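PP1b (Porcine reproductive and respiratory syndrome virus, PDB 6JDR) is the helicase part of the replicase polyprotein, probably hydrolysing ATP to unwind RNA and DNA duplexes with 5' to 3' polarity. Local coordinates at residues P13-T18 with V24-T29; S62-V67 with D234-L239; E66-V71 with P127-I132; V135-N140 with H261-D266. The protein carries 1 engineered substitution. All blocks are in the same frame, centred on the assembly; numbering follows the deposited sequence.

Contact 1. Residues P13-T18 with V24-T29. With ZN (zinc ion), chain C.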
loop_
_atom_site.group_PDB
_atom_site.type_symbol
_atom_site.label_atom_id
_atom_site.label_comp_id
_atom_site.label_asym_id
_atom_site.label_seq_id
_atom_site.Cartn_x
_atom_site.Cartn_y
_atom_site.Cartn_z
ATOM N N PRO A 13 -32.142 0.275 -7.783
ATOM C CA PRO A 13 -32.778 -1.048 -7.663
ATOM C C PRO A 13 -32.606 -1.909 -8.919
ATOM O O PRO A 13 -32.760 -1.407 -10.036
ATOM C CB PRO A 13 -34.253 -0.705 -7.433
ATOM C CG PRO A 13 -34.221 0.628 -6.769
ATOM C CD PRO A 13 -33.072 1.358 -7.410
ATOM N N ALA A 14 -32.291 -3.188 -8.724
ATOM C CA ALA A 14 -31.875 -4.068 -9.819
ATOM C C ALA A 14 -32.732 -5.331 -9.903
ATOM O O ALA A 14 -32.444 -6.322 -9.233
ATOM C CB ALA A 14 -30.409 -4.444 -9.648
ATOM N N PRO A 15 -33.787 -5.304 -10.729
ATOM C CA PRO A 15 -34.593 -6.509 -10.917
ATOM C C PRO A 15 -33.957 -7.540 -11.859
ATOM O O PRO A 15 -34.337 -8.707 -11.820
ATOM C CB PRO A 15 -35.911 -5.980 -11.505
ATOM C CG PRO A 15 -35.650 -4.579 -11.950
ATOM C CD PRO A 15 -34.269 -4.168 -11.532
ATOM N N TYR A 16 -33.005 -7.117 -12.688
ATOM C CA TYR A 16 -32.381 -8.006 -13.668
ATOM C C TYR A 16 -30.900 -8.207 -13.382
ATOM O O TYR A 16 -30.340 -7.577 -12.484
ATOM C CB TYR A 16 -32.601 -7.452 -15.078
ATOM C CG TYR A 16 -34.073 -7.270 -15.368
ATOM C CD1 TYR A 16 -34.842 -8.331 -15.827
ATOM C CD2 TYR A 16 -34.707 -6.054 -15.128
ATOM C CE1 TYR A 16 -36.195 -8.184 -16.067
ATOM C CE2 TYR A 16 -36.064 -5.897 -15.367
ATOM C CZ TYR A 16 -36.803 -6.967 -15.833
ATOM O OH TYR A 16 -38.146 -6.828 -16.076
ATOM N N ALA A 17 -30.279 -9.106 -14.137
ATOM C CA ALA A 17 -28.862 -9.402 -13.974
ATOM C C ALA A 17 -28.230 -9.863 -15.283
ATOM O O ALA A 17 -28.914 -10.402 -16.153
ATOM C CB ALA A 17 -28.674 -10.462 -12.906
ATOM N N THR A 18 -26.921 -9.649 -15.411
ATOM C CA THR A 18 -26.170 -10.141 -16.565
ATOM C C THR A 18 -25.891 -11.617 -16.362
ATOM O O THR A 18 -25.908 -12.108 -15.231
ATOM C CB THR A 18 -24.826 -9.400 -16.764
ATOM O OG1 THR A 18 -23.920 -9.719 -15.698
ATOM C CG2 THR A 18 -25.043 -7.889 -16.825
ATOM N N VAL A 24 -28.225 -5.528 -12.428
ATOM C CA VAL A 24 -28.413 -4.301 -13.195
ATOM C C VAL A 24 -29.832 -3.753 -13.082
ATOM O O VAL A 24 -30.804 -4.503 -12.956
ATOM C CB VAL A 24 -28.056 -4.488 -14.689
ATOM C CG1 VAL A 24 -26.551 -4.642 -14.862
ATOM C CG2 VAL A 24 -28.788 -5.681 -15.291
ATOM N N CYS A 25 -29.926 -2.429 -13.129
ATOM C CA CYS A 25 -31.201 -1.732 -13.152
ATOM C C CYS A 25 -31.724 -1.707 -14.581
ATOM O O CYS A 25 -31.021 -2.100 -15.516
ATOM C CB CYS A 25 -31.023 -0.305 -12.632
ATOM S SG CYS A 25 -29.963 0.722 -13.672
ATOM N N VAL A 26 -32.951 -1.227 -14.737
ATOM C CA VAL A 26 -33.636 -1.208 -16.027
ATOM C C VAL A 26 -32.804 -0.484 -17.088
ATOM O O VAL A 26 -32.695 -0.944 -18.226
ATOM C CB VAL A 26 -35.037 -0.554 -15.891
ATOM C CG1 VAL A 26 -35.665 -0.275 -17.254
ATOM C CG2 VAL A 26 -35.955 -1.443 -15.060
ATOM N N TYR A 27 -32.218 0.647 -16.711
ATOM C CA TYR A 27 -31.404 1.427 -17.635
ATOM C C TYR A 27 -30.202 0.622 -18.140
ATOM O O TYR A 27 -29.968 0.540 -19.342
ATOM C CB TYR A 27 -30.934 2.724 -16.966
ATOM C CG TYR A 27 -30.073 3.589 -17.853
ATOM C CD1 TYR A 27 -30.621 4.275 -18.934
ATOM C CD2 TYR A 27 -28.707 3.724 -17.616
ATOM C CE1 TYR A 27 -29.834 5.068 -19.754
ATOM C CE2 TYR A 27 -27.912 4.513 -18.430
ATOM C CZ TYR A 27 -28.479 5.184 -19.496
ATOM O OH TYR A 27 -27.692 5.969 -20.305
ATOM N N HIS A 28 -29.470 0.004 -17.218
ATOM C CA HIS A 28 -28.228 -0.688 -17.559
ATOM C C HIS A 28 -28.401 -2.064 -18.198
ATOM O O HIS A 28 -27.411 -2.697 -18.565
ATOM C CB HIS A 28 -27.327 -0.796 -16.331
ATOM C CG HIS A 28 -26.643 0.485 -15.985
ATOM N ND1 HIS A 28 -27.009 1.254 -14.904
ATOM C CD2 HIS A 28 -25.621 1.140 -16.586
ATOM C CE1 HIS A 28 -26.238 2.324 -14.849
ATOM N NE2 HIS A 28 -25.386 2.279 -15.858
ATOM N N THR A 29 -29.643 -2.523 -18.355
ATOM C CA THR A 29 -29.903 -3.741 -19.119
ATOM C C THR A 29 -29.454 -3.620 -20.580
ATOM O O THR A 29 -29.281 -4.633 -21.254
ATOM C CB THR A 29 -31.406 -4.119 -19.112
ATOM O OG1 THR A 29 -32.196 -2.983 -19.481
ATOM C CG2 THR A 29 -31.845 -4.613 -17.745
HETATM ZN ZN ZN C . -27.782 0.932 -12.960
#

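Contact 2. Residues S62-V67 with D234-L239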
loop_
_atom_site.group_PDB
_atom_site.type_symbol
_atom_site.label_atom_id
_atom_site.label_comp_id
_atom_site.label_asym_id
_atom_site.label_seq_id
_atom_site.Cartn_x
_atom_site.Cartn_y
_atom_site.Cartn_z
ATOM N N SER A 62 -19.283 2.463 -17.984
ATOM C CA SER A 62 -18.371 2.310 -16.859
ATOM C C SER A 62 -17.034 1.739 -17.333
ATOM O O SER A 62 -16.983 1.034 -18.344
ATOM C CB SER A 62 -19.005 1.382 -15.819
ATOM O OG SER A 62 -18.059 0.911 -14.876
ATOM N N PRO A 63 -15.943 2.037 -16.602
ATOM C CA PRO A 63 -14.668 1.376 -16.880
ATOM C C PRO A 63 -14.741 -0.144 -16.736
ATOM O O PRO A 63 -13.935 -0.856 -17.340
ATOM C CB PRO A 63 -13.727 1.970 -15.827
ATOM C CG PRO A 63 -14.319 3.302 -15.510
ATOM C CD PRO A 63 -15.800 3.079 -15.567
ATOM N N LEU A 64 -15.696 -0.631 -15.943
ATOM C CA LEU A 64 -15.950 -2.071 -15.833
ATOM C C LEU A 64 -16.120 -2.707 -17.201
ATOM O O LEU A 64 -15.649 -3.813 -17.444
ATOM C CB LEU A 64 -17.206 -2.334 -15.006
ATOM C CG LEU A 64 -17.608 -3.800 -14.814
ATOM C CD1 LEU A 64 -16.541 -4.561 -14.041
ATOM C CD2 LEU A 64 -18.949 -3.893 -14.100
ATOM N N ASP A 65 -16.802 -2.001 -18.091
ATOM C CA ASP A 65 -17.113 -2.530 -19.408
ATOM C C ASP A 65 -15.851 -2.658 -20.250
ATOM O O ASP A 65 -15.715 -3.597 -21.030
ATOM C CB ASP A 65 -18.155 -1.643 -20.091
ATOM C CG ASP A 65 -19.427 -1.517 -19.272
ATOM O OD1 ASP A 65 -19.978 -2.568 -18.882
ATOM O OD2 ASP A 65 -19.860 -0.376 -19.001
ATOM N N GLU A 66 -14.927 -1.719 -20.079
ATOM C CA GLU A 66 -13.645 -1.781 -20.767
ATOM C C GLU A 66 -12.823 -2.945 -20.235
ATOM O O GLU A 66 -12.246 -3.709 -21.008
ATOM C CB GLU A 66 -12.881 -0.470 -20.606
ATOM C CG GLU A 66 -13.557 0.730 -21.258
ATOM C CD GLU A 66 -13.740 0.571 -22.756
ATOM O OE1 GLU A 66 -12.787 0.161 -23.457
ATOM O OE2 GLU A 66 -14.850 0.866 -23.237
ATOM N N VAL A 67 -12.794 -3.095 -18.914
ATOM C CA VAL A 67 -12.123 -4.233 -18.288
ATOM C C VAL A 67 -12.666 -5.554 -18.842
ATOM O O VAL A 67 -11.897 -6.445 -19.205
ATOM C CB VAL A 67 -12.269 -4.197 -16.753
ATOM C CG1 VAL A 67 -11.824 -5.510 -16.120
ATOM C CG2 VAL A 67 -11.462 -3.042 -16.179
ATOM N N ASP A 234 -9.807 -8.613 -11.056
ATOM C CA ASP A 234 -9.556 -9.015 -9.670
ATOM C C ASP A 234 -9.340 -7.805 -8.766
ATOM O O ASP A 234 -9.738 -7.815 -7.606
ATOM C CB ASP A 234 -8.342 -9.942 -9.569
ATOM C CG ASP A 234 -8.612 -11.321 -10.118
ATOM O OD1 ASP A 234 -9.785 -11.741 -10.140
ATOM O OD2 ASP A 234 -7.650 -11.999 -10.519
ATOM N N VAL A 235 -8.703 -6.768 -9.298
ATOM C CA VAL A 235 -8.477 -5.551 -8.531
ATOM C C VAL A 235 -9.815 -4.878 -8.215
ATOM O O VAL A 235 -10.031 -4.401 -7.098
ATOM C CB VAL A 235 -7.530 -4.579 -9.265
ATOM C CG1 VAL A 235 -7.519 -3.215 -8.594
ATOM C CG2 VAL A 235 -6.126 -5.161 -9.304
ATOM N N LEU A 236 -10.708 -4.854 -9.200
ATOM C CA LEU A 236 -12.045 -4.311 -8.994
ATOM C C LEU A 236 -12.850 -5.131 -7.981
ATOM O O LEU A 236 -13.637 -4.572 -7.222
ATOM C CB LEU A 236 -12.795 -4.214 -10.318
ATOM C CG LEU A 236 -12.267 -3.195 -11.330
ATOM C CD1 LEU A 236 -13.148 -3.209 -12.566
ATOM C CD2 LEU A 236 -12.214 -1.798 -10.728
ATOM N N ARG A 237 -12.647 -6.449 -7.970
ATOM C CA ARG A 237 -13.273 -7.314 -6.964
ATOM C C ARG A 237 -12.863 -6.903 -5.553
ATOM O O ARG A 237 -13.714 -6.776 -4.675
ATOM C CB ARG A 237 -12.918 -8.785 -7.191
ATOM C CG ARG A 237 -13.648 -9.443 -8.350
ATOM C CD ARG A 237 -13.223 -10.900 -8.504
ATOM N NE ARG A 237 -13.955 -11.580 -9.575
ATOM C CZ ARG A 237 -13.422 -12.101 -10.685
ATOM N NH1 ARG A 237 -12.110 -12.055 -10.929
ATOM N NH2 ARG A 237 -14.221 -12.694 -11.567
ATOM N N LEU A 238 -11.564 -6.696 -5.343
ATOM C CA LEU A 238 -11.048 -6.251 -4.045
ATOM C C LEU A 238 -11.584 -4.873 -3.671
ATOM O O LEU A 238 -12.116 -4.680 -2.580
ATOM C CB LEU A 238 -9.519 -6.204 -4.049
ATOM C CG LEU A 238 -8.760 -7.527 -4.187
ATOM C CD1 LEU A 238 -7.264 -7.275 -4.066
ATOM C CD2 LEU A 238 -9.219 -8.550 -3.155
ATOM N N LEU A 239 -11.453 -3.920 -4.588
ATOM C CA LEU A 239 -11.913 -2.560 -4.347
ATOM C C LEU A 239 -13.419 -2.447 -4.107
ATOM O O LEU A 239 -13.882 -1.445 -3.567
ATOM C CB LEU A 239 -11.485 -1.644 -5.489
ATOM C CG LEU A 239 -9.991 -1.333 -5.472
ATOM C CD1 LEU A 239 -9.566 -0.632 -6.754
ATOM C CD2 LEU A 239 -9.637 -0.491 -4.256
#

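Contact 3. Residues E66-V71 with P127-I132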
loop_
_atom_site.group_PDB
_atom_site.type_symbol
_atom_site.label_atom_id
_atom_site.label_comp_id
_atom_site.label_asym_id
_atom_site.label_seq_id
_atom_site.Cartn_x
_atom_site.Cartn_y
_atom_site.Cartn_z
ATOM N N GLU A 66 -14.927 -1.719 -20.079
ATOM C CA GLU A 66 -13.645 -1.781 -20.767
ATOM C C GLU A 66 -12.823 -2.945 -20.235
ATOM O O GLU A 66 -12.246 -3.709 -21.008
ATOM C CB GLU A 66 -12.881 -0.470 -20.606
ATOM C CG GLU A 66 -13.557 0.730 -21.258
ATOM C CD GLU A 66 -13.740 0.571 -22.756
ATOM O OE1 GLU A 66 -12.787 0.161 -23.457
ATOM O OE2 GLU A 66 -14.850 0.866 -23.237
ATOM N N VAL A 67 -12.794 -3.095 -18.914
ATOM C CA VAL A 67 -12.123 -4.233 -18.288
ATOM C C VAL A 67 -12.666 -5.554 -18.842
ATOM O O VAL A 67 -11.897 -6.445 -19.205
ATOM C CB VAL A 67 -12.269 -4.197 -16.753
ATOM C CG1 VAL A 67 -11.824 -5.510 -16.120
ATOM C CG2 VAL A 67 -11.462 -3.042 -16.179
ATOM N N LEU A 68 -13.990 -5.656 -18.937
ATOM C CA LEU A 68 -14.637 -6.897 -19.354
ATOM C C LEU A 68 -14.382 -7.288 -20.812
ATOM O O LEU A 68 -14.674 -8.411 -21.190
ATOM C CB LEU A 68 -16.146 -6.839 -19.084
ATOM C CG LEU A 68 -16.594 -6.919 -17.620
ATOM C CD1 LEU A 68 -18.093 -6.678 -17.511
ATOM C CD2 LEU A 68 -16.218 -8.254 -16.989
ATOM N N GLU A 69 -13.837 -6.387 -21.625
ATOM C CA GLU A 69 -13.464 -6.725 -23.009
ATOM C C GLU A 69 -12.404 -7.829 -23.105
ATOM O O GLU A 69 -12.303 -8.499 -24.127
ATOM C CB GLU A 69 -12.997 -5.476 -23.769
ATOM C CG GLU A 69 -14.139 -4.530 -24.114
ATOM C CD GLU A 69 -13.686 -3.154 -24.558
ATOM O OE1 GLU A 69 -12.468 -2.894 -24.612
ATOM O OE2 GLU A 69 -14.564 -2.314 -24.854
ATOM N N GLN A 70 -11.631 -8.026 -22.042
ATOM C CA GLN A 70 -10.646 -9.109 -21.986
ATOM C C GLN A 70 -11.141 -10.324 -21.217
ATOM O O GLN A 70 -10.375 -11.259 -21.010
ATOM C CB GLN A 70 -9.344 -8.628 -21.330
ATOM C CG GLN A 70 -8.880 -7.250 -21.762
ATOM C CD GLN A 70 -8.951 -7.039 -23.262
ATOM O OE1 GLN A 70 -8.648 -7.938 -24.046
ATOM N NE2 GLN A 70 -9.361 -5.842 -23.666
ATOM N N VAL A 71 -12.403 -10.312 -20.786
ATOM C CA VAL A 71 -12.962 -11.395 -19.982
ATOM C C VAL A 71 -13.979 -12.177 -20.824
ATOM O O VAL A 71 -15.106 -11.720 -21.002
ATOM C CB VAL A 71 -13.619 -10.847 -18.701
ATOM C CG1 VAL A 71 -14.065 -11.986 -17.795
ATOM C CG2 VAL A 71 -12.652 -9.937 -17.952
ATOM N N PRO A 127 -20.028 -16.628 -11.750
ATOM C CA PRO A 127 -19.553 -15.817 -10.626
ATOM C C PRO A 127 -18.715 -14.598 -11.037
ATOM O O PRO A 127 -18.349 -13.806 -10.168
ATOM C CB PRO A 127 -18.698 -16.807 -9.828
ATOM C CG PRO A 127 -18.179 -17.762 -10.852
ATOM C CD PRO A 127 -19.252 -17.874 -11.901
ATOM N N THR A 128 -18.429 -14.435 -12.332
ATOM C CA THR A 128 -17.521 -13.388 -12.807
ATOM C C THR A 128 -17.689 -12.058 -12.074
ATOM O O THR A 128 -16.731 -11.550 -11.492
ATOM C CB THR A 128 -17.679 -13.130 -14.318
ATOM O OG1 THR A 128 -17.733 -14.376 -15.028
ATOM C CG2 THR A 128 -16.512 -12.294 -14.850
ATOM N N CYS A 129 -18.899 -11.503 -12.092
ATOM C CA CYS A 129 -19.162 -10.201 -11.480
ATOM C C CYS A 129 -20.082 -10.285 -10.261
ATOM O O CYS A 129 -20.742 -9.311 -9.905
ATOM C CB CYS A 129 -19.745 -9.245 -12.522
ATOM S SG CYS A 129 -18.598 -8.816 -13.853
ATOM N N LYS A 130 -20.100 -11.443 -9.608
ATOM C CA LYS A 130 -20.942 -11.667 -8.430
ATOM C C LYS A 130 -20.624 -10.690 -7.291
ATOM O O LYS A 130 -21.524 -10.236 -6.589
ATOM C CB LYS A 130 -20.763 -13.111 -7.945
ATOM C CG LYS A 130 -21.637 -13.518 -6.770
ATOM C CD LYS A 130 -21.409 -14.980 -6.413
ATOM C CE LYS A 130 -21.899 -15.299 -5.009
ATOM N NZ LYS A 130 -21.667 -16.727 -4.653
ATOM N N GLU A 131 -19.344 -10.370 -7.122
ATOM C CA GLU A 131 -18.887 -9.523 -6.021
ATOM C C GLU A 131 -18.548 -8.089 -6.444
ATOM O O GLU A 131 -17.990 -7.330 -5.651
ATOM C CB GLU A 131 -17.656 -10.165 -5.364
ATOM N N ILE A 132 -18.889 -7.712 -7.675
ATOM C CA ILE A 132 -18.537 -6.394 -8.203
ATOM C C ILE A 132 -19.572 -5.352 -7.784
ATOM O O ILE A 132 -20.779 -5.604 -7.842
ATOM C CB ILE A 132 -18.400 -6.429 -9.746
ATOM C CG1 ILE A 132 -17.222 -7.324 -10.163
ATOM C CG2 ILE A 132 -18.237 -5.027 -10.319
ATOM C CD1 ILE A 132 -15.851 -6.779 -9.815
#

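Contact 4. Residues V135-N140 with H261-D266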
loop_
_atom_site.group_PDB
_atom_site.type_symbol
_atom_site.label_atom_id
_atom_site.label_comp_id
_atom_site.label_asym_id
_atom_site.label_seq_id
_atom_site.Cartn_x
_atom_site.Cartn_y
_atom_site.Cartn_z
ATOM N N VAL A 135 -19.996 1.409 -7.330
ATOM C CA VAL A 135 -20.158 2.563 -6.433
ATOM C C VAL A 135 -19.243 2.424 -5.205
ATOM O O VAL A 135 -18.719 3.417 -4.700
ATOM C CB VAL A 135 -21.637 2.835 -6.035
ATOM C CG1 VAL A 135 -22.286 1.632 -5.370
ATOM C CG2 VAL A 135 -21.732 4.049 -5.118
ATOM N N ALA A 136 -19.034 1.190 -4.749
ATOM C CA ALA A 136 -18.069 0.908 -3.688
ATOM C C ALA A 136 -16.637 1.078 -4.190
ATOM O O ALA A 136 -15.775 1.583 -3.464
ATOM C CB ALA A 136 -18.273 -0.499 -3.151
ATOM N N VAL A 137 -16.386 0.654 -5.428
ATOM C CA VAL A 137 -15.072 0.824 -6.054
ATOM C C VAL A 137 -14.677 2.303 -6.055
ATOM O O VAL A 137 -13.574 2.654 -5.636
ATOM C CB VAL A 137 -15.044 0.256 -7.496
ATOM C CG1 VAL A 137 -13.805 0.715 -8.253
ATOM C CG2 VAL A 137 -15.103 -1.264 -7.472
ATOM N N ALA A 138 -15.586 3.160 -6.519
ATOM C CA ALA A 138 -15.349 4.610 -6.551
ATOM C C ALA A 138 -15.009 5.162 -5.166
ATOM O O ALA A 138 -14.013 5.862 -4.991
ATOM C CB ALA A 138 -16.564 5.328 -7.116
ATOM N N SER A 139 -15.843 4.825 -4.189
ATOM C CA SER A 139 -15.638 5.231 -2.803
ATOM C C SER A 139 -14.304 4.725 -2.245
ATOM O O SER A 139 -13.522 5.496 -1.689
ATOM C CB SER A 139 -16.798 4.723 -1.941
ATOM O OG SER A 139 -16.497 4.807 -0.559
ATOM N N ASN A 140 -14.048 3.432 -2.402
ATOM C CA ASN A 140 -12.835 2.814 -1.866
ATOM C C ASN A 140 -11.547 3.282 -2.542
ATOM O O ASN A 140 -10.492 3.311 -1.906
ATOM C CB ASN A 140 -12.941 1.289 -1.938
ATOM C CG ASN A 140 -13.939 0.728 -0.940
ATOM O OD1 ASN A 140 -14.033 1.203 0.192
ATOM N ND2 ASN A 140 -14.682 -0.292 -1.349
ATOM N N HIS A 261 -2.134 -1.136 -16.911
ATOM C CA HIS A 261 -2.361 -1.195 -15.477
ATOM C C HIS A 261 -3.795 -0.780 -15.213
ATOM O O HIS A 261 -4.399 -0.093 -16.031
ATOM C CB HIS A 261 -1.385 -0.280 -14.735
ATOM C CG HIS A 261 -1.441 1.149 -15.174
ATOM N ND1 HIS A 261 -0.630 1.655 -16.167
ATOM C CD2 HIS A 261 -2.213 2.182 -14.757
ATOM C CE1 HIS A 261 -0.897 2.937 -16.341
ATOM N NE2 HIS A 261 -1.855 3.281 -15.500
ATOM N N CYS A 262 -4.344 -1.199 -14.081
ATOM C CA CYS A 262 -5.737 -0.893 -13.773
ATOM C C CYS A 262 -5.948 0.618 -13.741
ATOM O O CYS A 262 -5.150 1.348 -13.153
ATOM C CB CYS A 262 -6.156 -1.517 -12.442
ATOM S SG CYS A 262 -7.950 -1.635 -12.237
ATOM N N TYR A 263 -7.018 1.077 -14.388
ATOM C CA TYR A 263 -7.337 2.508 -14.468
ATOM C C TYR A 263 -7.420 3.181 -13.093
ATOM O O TYR A 263 -7.128 4.369 -12.965
ATOM C CB TYR A 263 -8.659 2.726 -15.213
ATOM C CG TYR A 263 -9.871 2.430 -14.359
ATOM C CD1 TYR A 263 -10.529 3.451 -13.676
ATOM C CD2 TYR A 263 -10.339 1.129 -14.207
ATOM C CE1 TYR A 263 -11.627 3.183 -12.874
ATOM C CE2 TYR A 263 -11.440 0.851 -13.413
ATOM C CZ TYR A 263 -12.080 1.882 -12.748
ATOM O OH TYR A 263 -13.171 1.609 -11.957
ATOM N N VAL A 264 -7.823 2.423 -12.072
ATOM C CA VAL A 264 -7.977 2.972 -10.726
ATOM C C VAL A 264 -6.706 3.637 -10.198
ATOM O O VAL A 264 -6.792 4.584 -9.417
ATOM C CB VAL A 264 -8.465 1.921 -9.696
ATOM C CG1 VAL A 264 -9.861 1.425 -10.049
ATOM C CG2 VAL A 264 -7.483 0.760 -9.555
ATOM N N PHE A 265 -5.539 3.163 -10.637
ATOM C CA PHE A 265 -4.261 3.707 -10.161
ATOM C C PHE A 265 -3.996 5.127 -10.643
ATOM O O PHE A 265 -3.268 5.873 -9.991
ATOM C CB PHE A 265 -3.085 2.808 -10.565
ATOM C CG PHE A 265 -3.237 1.379 -10.136
ATOM C CD1 PHE A 265 -3.789 1.054 -8.905
ATOM C CD2 PHE A 265 -2.820 0.353 -10.969
ATOM C CE1 PHE A 265 -3.933 -0.267 -8.519
ATOM C CE2 PHE A 265 -2.957 -0.967 -10.588
ATOM C CZ PHE A 265 -3.514 -1.281 -9.364
ATOM N N ASP A 266 -4.592 5.497 -11.773
ATOM C CA ASP A 266 -4.466 6.852 -12.308
ATOM C C ASP A 266 -5.393 7.859 -11.622
ATOM O O ASP A 266 -5.252 9.062 -11.824
ATOM C CB ASP A 266 -4.719 6.841 -13.814
ATOM C CG ASP A 266 -3.728 5.965 -14.558
ATOM O OD1 ASP A 266 -2.514 6.094 -14.294
ATOM O OD2 ASP A 266 -4.157 5.140 -15.394
#

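Contact 1. Residues P13-T18 with V24-T29
A short antiparallel hairpin in the zinc-binding domain joins Tyr16 to Val24 as a hydrogen-bonded pair. Val24 N gives a nearly linear bond to Tyr16 O (2.9 Å, 177° at the hydrogen). The return bond, Tyr16 N to Val24 O, is weak at 3.4 Å. With CG anti to the carbonyl carbon (chi1 -57°), the Tyr16 ring lies beside the loop that follows: Thr29 CG2 approaches it obliquely, 4.1 Å from Tyr16 CD2, while Val26 CG2 comes near the ring plane at its edge. Beyond the pair, Val24 CG1 meets Thr18 CG2, the two side chains crossing at about a right angle. The hairpin of the zinc-binding domain leads directly into a metal ligand, Cys25. Its CB rests 3.3 Å from Pro13 O, and Cys25 SG binds the zinc ion at 2.3 Å. His28 ND1 binds the same ion at 2.1 Å; Cys7 and Cys10 complete the site. A weak N-H to sulfur bond, His28 N to Cys25 SG (3.7 Å), ties the two ligands together through the backbone, and the His28 ring is stacked with Tyr9.

Contact 2. Residues S62-V67 with D234-L239
Leu64, which touches Leu236 across this contact, donates its backbone N to Ser62 OG at 3.0 Å, closing the first turn of helix 63-67. This is one half of a capping box. The other half runs from Ser62 N to Asp65 OD2 (3.1 Å), reaching the anti side of the carboxylate 23° out of its plane. Asp65 OD1 is hydrogen-bonded to Tyr9 OH, so the carboxylate is held at both oxygens and ties the helix start to Tyr9, beside the first zinc site. Helix 63-67 packs on helix 232-239 of the helicase core through Leu64, Val67 and Leu236. Val67 points at helix 232-239, whereas Leu64 reaches it with its CD1. The backbones stay well separated, with Leu64 CA 8.2 Å from Leu236 CA, leaving the branched side chains to span the gap. Leu64 carries its CG opposite the backbone N (chi1 180°), which sends the branch out to cross Leu236 obliquely. Val67 instead meets Leu236 tip to tip, and it also lies against His232 and Leu233, about one turn earlier on the partner helix. Helix 134-142 borders the same cluster, Met134 lying against Leu64 and Val137 against Leu236. Between these two segments, Leu236 touches through CD1, which sits 3.9 Å from Leu64 CD1 and 4.0 Å from Val67 CG2.

Contact 3. Residues E66-V71 with P127-I132
Val71 and Thr128 bring the two backbones nearest, their CA atoms 8.7 Å apart, where the chain following helix 63-67 lies opposite two successive type I turns, Pro127 to Lys130 and Cys129 to Ile132. Across that gap Val71 CG1 and Thr128 CG2 meet tip to tip at 3.8 Å. Both methyls extend opposite their own backbone N (Val71 chi1 -174°), and the Thr128 hydroxyl is turned beside the backbone N instead of leading the approach. A second meeting pairs Leu68 CD2 with Cys129 SG at 4.0 Å, the sulfur acting as an apolar surface. The neighbourhood is that of the zinc site formed by Cys20, His32, His34 and Cys35. Leu68 packs on both histidines, Thr128 touches Cys20, and the backbone of Cys129 is hydrogen-bonded to that of Cys20. His34 NE2 is bonded to Val71 O, so the carbonyl of Val71 is a second-shell partner of the zinc ligand His34, consistent with positioning its ring. Between the segments themselves there is neither hydrogen bond nor charge, so this small interface of 116 Å² rests on apolar van der Waals packing, which gives little directional preference.

Contact 4. Residues V135-N140 with H261-D266
Tyr263 places CG between its backbone N and carbonyl carbon (chi1 78°), while Val137 extends CG1 opposite the backbone N (chi1 167°), and these two settings bring phenol and methyl together. Val137 CG1 lies 3.9 Å from Tyr263 OH, one side chain passing the other at a slant. The same methyl reaches Val264 CG1 at 4.4 Å. Val264 in turn covers one face of the Tyr263 ring, its CG1 3.5 Å above the plane and displaced toward the rim, so the ring is backed by its own neighbour in sequence while its oxygen end meets the helix. Only 63 Å² is buried between the segments, yet Tyr263 also touches Leu236 of helix 232-239. At the start of the loop His261 NE2 shares its N-H between both carboxylate oxygens of Asp266, 3.0 Å to OD2 and 3.1 Å to OD1, each met on its syn side. His261 ND1 is bonded to Asp259, which holds the imidazole from a second direction and might favour its charged form. His261 and Asp266 bind zinc in a structure of this protein, though no ion is bound to them here. The loop joins strands 245-248 and 270-276 of the parallel sheet, so the helix leading into strand 145-148 packs here on the loop before strand 270-276, its neighbour in the sheet of the P-loop NTPase fold of a superfamily 1 helicase.

In the fold
The contacts trace a path from the zinc-binding domain into the helicase core. Contact 1 lies nearest contact 3, centres about 16 Å apart and nearest atoms about 5 Å, without touching. Contacts 2 and 3 share Glu66 and Val67, centres about 7 Å apart; Arg237 NH2 reaches Thr128 O at 2.8 Å, a probable hydrogen bond. Contact 4 also meets contact 2, centres about 8 Å apart, through Leu239 O with Asn140 ND2 (2.6 Å) and Pro63 CB with Tyr263 CZ (3.5 Å). Contacts 2, 3 and 4 converge on helix 232-239. One zinc ion is bound in contact 1; a second, held by Cys20, His32, His34 and Cys35, lies about 5 Å from the Leu68 side chain.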